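PDB 3TTG: putative aminomethyltransferase from Leptospirillum rubarum, which is of unproven function but probably binds a folate and belongs to the family of the glycine cleavage T-protein, an aminomethyltransferase. Local coordinates for residues P41-R45 against R136-L140; L165-G169 against I192-Q196. One frame throughout, in Å; residues are numbered along the deposited sequence.

Contact 1 (P41-R45 against R136-L140); sequences PSVSR and REIRL
Pro-41 lays its ring over one face of the Arg-139 guanidinium, with CG 3.9 Å from Arg-139 NH2 and offset toward the rim of the group, while its CD rests 3.4 Å from the carbonyl O of Glu-137. The guanidinium under the ring is held by Glu-137 two residues back on the same strand: the grip is side-on, NE bonding OE2 at 2.8 Å as a salt bridge and NH2 bonding OE1. Both nitrogens come to the carboxylate from above its plane, although the carboxyl carbon CD lies at the edge of the guanidinium, in its plane. Glu-137 sends CG away from its backbone N (chi1 -166°) and runs on extended, which carries OE1 to the loop; there the backbone N of Arg-45 donates to it at 2.9 Å, nearly along the C-O axis and from the face opposite Arg-139 NH2. CB of Ser-44 packs 3.4 Å from Glu-137 CB. With an alanine at Glu-137 the Arg-45 amide would probably lose its acceptor and Arg-139 its carboxylate mate, its guanidinium then less firmly fixed beneath Pro-41. A water joins the backbones as well, donating to Pro-41 O and Glu-137 O and accepting from Arg-136 NH2. Arg-45 and Arg-139 have further partners: Arg-45 NH1 forms a salt bridge with Asp-90 and a hydrogen bond with Phe-103 O, and Arg-139 NH1 bonds Tyr-221 OH. The loop 41-45 leaves strand 37-39, the sheet neighbour of strand 135-141, and leads to strand 48-51 of a second sheet. Ile-138 points away from this loop to helix 197-211, and strand 187-193 flanks 135-141 on its other side.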
# COMPACT_ATOMS: atom_id res chain seq x y z
N PRO A 41 3.73 -7.99 11.09
CA PRO A 41 4.25 -8.62 9.85
C PRO A 41 5.47 -9.47 10.07
O PRO A 41 6.32 -9.14 10.90
CB PRO A 41 4.57 -7.41 8.94
CG PRO A 41 4.70 -6.30 9.83
CD PRO A 41 3.88 -6.52 11.04
N SER A 42 5.54 -10.58 9.34
CA SER A 42 6.65 -11.52 9.38
C SER A 42 7.88 -10.86 8.77
O SER A 42 9.01 -11.06 9.22
CB SER A 42 6.27 -12.80 8.62
OG SER A 42 7.38 -13.67 8.57
N VAL A 43 7.66 -10.03 7.75
CA VAL A 43 8.72 -9.27 7.12
C VAL A 43 8.23 -7.83 7.07
O VAL A 43 7.24 -7.53 6.41
CB VAL A 43 9.09 -9.82 5.71
CG1 VAL A 43 10.25 -9.02 5.12
CG2 VAL A 43 9.46 -11.34 5.79
N SER A 44 8.89 -6.95 7.76
CA SER A 44 8.49 -5.55 7.73
C SER A 44 8.97 -4.83 6.47
O SER A 44 9.85 -5.32 5.76
CB SER A 44 9.13 -4.84 8.92
OG SER A 44 10.53 -4.90 8.75
N ARG A 45 8.44 -3.61 6.23
CA ARG A 45 9.10 -2.77 5.27
C ARG A 45 10.53 -2.45 5.79
O ARG A 45 10.76 -2.14 6.98
CB ARG A 45 8.36 -1.47 5.05
CG ARG A 45 7.09 -1.59 4.23
CD ARG A 45 6.53 -0.25 3.80
NE ARG A 45 5.42 -0.43 2.88
CZ ARG A 45 5.37 -0.16 1.57
NH1 ARG A 45 6.40 0.41 0.96
NH2 ARG A 45 4.27 -0.40 0.88
N ARG A 136 11.41 -3.42 14.81
CA ARG A 136 10.32 -4.38 14.56
C ARG A 136 9.08 -3.55 14.13
O ARG A 136 8.76 -2.56 14.79
CB ARG A 136 10.03 -5.20 15.83
CG ARG A 136 11.09 -6.28 16.21
CD ARG A 136 11.18 -7.44 15.22
NE ARG A 136 9.85 -7.94 14.88
CZ ARG A 136 9.18 -8.89 15.52
NH1 ARG A 136 9.74 -9.54 16.55
NH2 ARG A 136 7.97 -9.25 15.12
N GLU A 137 8.36 -3.95 13.07
CA GLU A 137 7.15 -3.25 12.62
C GLU A 137 5.88 -3.86 13.29
O GLU A 137 5.77 -5.08 13.48
CB GLU A 137 7.04 -3.27 11.10
CG GLU A 137 6.00 -2.29 10.57
CD GLU A 137 5.82 -2.22 9.05
OE1 GLU A 137 6.48 -2.98 8.32
OE2 GLU A 137 4.91 -1.48 8.61
N ILE A 138 5.01 -3.00 13.77
CA ILE A 138 3.68 -3.38 14.30
C ILE A 138 2.73 -2.52 13.54
O ILE A 138 2.94 -1.31 13.49
CB ILE A 138 3.50 -3.17 15.83
CG1 ILE A 138 4.63 -3.76 16.65
CG2 ILE A 138 2.11 -3.66 16.28
CD1 ILE A 138 4.57 -3.47 18.19
N ARG A 139 1.66 -3.10 13.01
CA ARG A 139 0.68 -2.31 12.26
C ARG A 139 -0.65 -2.24 12.96
O ARG A 139 -1.15 -3.24 13.52
CB ARG A 139 0.47 -2.87 10.88
CG ARG A 139 1.72 -2.79 10.09
CD ARG A 139 1.52 -3.16 8.67
NE ARG A 139 2.83 -3.29 8.02
CZ ARG A 139 3.10 -4.07 6.97
NH1 ARG A 139 2.13 -4.73 6.36
NH2 ARG A 139 4.35 -4.19 6.51
N LEU A 140 -1.27 -1.04 12.83
CA LEU A 140 -2.59 -0.77 13.38
C LEU A 140 -3.51 -0.38 12.25
O LEU A 140 -3.08 0.37 11.38
CB LEU A 140 -2.54 0.37 14.41
CG LEU A 140 -1.90 0.08 15.78
CD1 LEU A 140 -1.74 1.41 16.54
CD2 LEU A 140 -2.72 -0.91 16.56
O HOH W 1 6.53 -7.65 13.22

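Contact 2 (L165-G169 against I192-Q196)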
# COMPACT_ATOMS: atom_id res chain seq x y z
N LEU A 165 9.51 8.71 17.74
CA LEU A 165 9.05 8.46 19.11
C LEU A 165 10.19 8.91 20.08
O LEU A 165 11.38 8.85 19.72
CB LEU A 165 8.69 6.97 19.29
CG LEU A 165 7.53 6.48 18.46
CD1 LEU A 165 7.42 4.96 18.49
CD2 LEU A 165 6.24 7.12 18.92
N LYS A 166 9.84 9.39 21.25
CA LYS A 166 10.86 9.94 22.18
C LYS A 166 11.88 8.86 22.62
O LYS A 166 13.07 9.13 22.79
CB LYS A 166 10.23 10.65 23.39
CG LYS A 166 9.34 9.82 24.30
CD LYS A 166 9.06 10.56 25.64
CE LYS A 166 8.34 11.89 25.49
NZ LYS A 166 7.97 12.47 26.81
N ASN A 167 11.39 7.63 22.70
CA ASN A 167 12.17 6.44 23.04
C ASN A 167 13.01 5.88 21.86
O ASN A 167 13.79 4.95 22.05
CB ASN A 167 11.19 5.34 23.51
CG ASN A 167 9.98 5.15 22.60
OD1 ASN A 167 8.94 5.82 22.79
ND2 ASN A 167 10.14 4.33 21.52
N GLY A 168 12.86 6.43 20.66
CA GLY A 168 13.53 5.92 19.47
C GLY A 168 12.45 5.22 18.66
O GLY A 168 11.43 4.79 19.19
N GLY A 169 12.66 5.09 17.39
CA GLY A 169 11.63 4.48 16.56
C GLY A 169 10.71 5.52 15.94
O GLY A 169 10.86 6.72 16.16
N ILE A 192 9.36 -0.02 15.99
CA ILE A 192 9.76 -0.02 17.39
C ILE A 192 11.19 -0.52 17.55
O ILE A 192 11.49 -1.58 17.01
CB ILE A 192 8.76 -0.93 18.16
CG1 ILE A 192 7.30 -0.42 17.93
CG2 ILE A 192 9.10 -0.97 19.65
CD1 ILE A 192 7.02 1.09 18.39
N PRO A 193 12.06 0.17 18.32
CA PRO A 193 13.41 -0.34 18.53
C PRO A 193 13.37 -1.77 19.07
O PRO A 193 12.56 -2.09 19.95
CB PRO A 193 13.98 0.62 19.58
CG PRO A 193 13.28 1.89 19.31
CD PRO A 193 11.87 1.44 19.07
N ILE A 194 14.22 -2.62 18.56
CA ILE A 194 14.27 -4.04 18.97
C ILE A 194 14.16 -4.25 20.50
O ILE A 194 13.38 -5.09 20.96
CB ILE A 194 15.58 -4.72 18.49
CG1 ILE A 194 15.76 -4.74 16.97
CG2 ILE A 194 15.62 -6.15 19.00
CD1 ILE A 194 14.62 -5.15 16.21
N ASP A 195 14.96 -3.50 21.28
CA ASP A 195 14.98 -3.69 22.72
C ASP A 195 13.66 -3.29 23.41
O ASP A 195 13.46 -3.67 24.56
CB ASP A 195 16.17 -2.96 23.37
CG ASP A 195 16.06 -1.45 23.49
OD1 ASP A 195 16.46 -0.91 24.52
OD2 ASP A 195 15.57 -0.81 22.54
N GLN A 196 12.77 -2.56 22.72
CA GLN A 196 11.47 -2.13 23.30
C GLN A 196 10.28 -2.94 22.78
O GLN A 196 9.14 -2.73 23.22
CB GLN A 196 11.24 -0.66 22.95
CG GLN A 196 12.24 0.22 23.69
CD GLN A 196 12.21 1.61 23.13
OE1 GLN A 196 11.15 2.11 22.78
NE2 GLN A 196 13.36 2.26 23.01
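Gln-196 and Asn-167 bring their amides together steeply, the two planes 74° apart. The Gln-196 chain, extended beyond CG, reaches across to the turn, and its NE2 donates to the backbone O of Asn-167 at 2.9 Å. This bond is nearly straight (168°) and lies in the plane of the glutamine amide, but it meets the carbonyl from above its plane. Asn-167 turns CG between its own N and carbonyl carbon (chi1 48°), which puts CG 3.3 Å from Gln-196 OE1 and the amide beside it, Asn-167 ND2 lying 2.7 Å from that OE1. The residues Leu-165 to Gly-168 form a type I beta turn, closed by Gly-168 N to Leu-165 O, within the hairpin connection between antiparallel strands 161-164 and 170-173. Pro-193, at the end of strand 187-193, sets its ring against the peptide after that turn, CD lying 3.4 Å from Gly-168 O, a carbonyl buried here without a polar partner. A side chain on Gly-169 would run into this ring, and at the backbone angles of both glycines a CB would also collide with the carbonyl O of the residue before. Leu-165 and Ile-192 meet at an angle, CD1 to CD1 at 3.9 Å.

In the fold
Contact 1 closes before contact 2 opens along the chain, and their centres lie 14 Å apart on the same side of the molecule's centre. Both reach the same mixed sheet in the folate-binding domain region, in which strands 135-141 and 187-193 are antiparallel neighbours. They meet directly there: Arg-136 N lies 2.9 Å from Ile-192 O, a probable hydrogen bond, and Arg-136 packs on Ile-194 and Ile-138 on Ile-192. Contact 1 ties the sheet to the loop leading into the five-stranded sheet, whereas contact 2 holds a hairpin turn against the end of strand 187-193, farther from the centre of the chain.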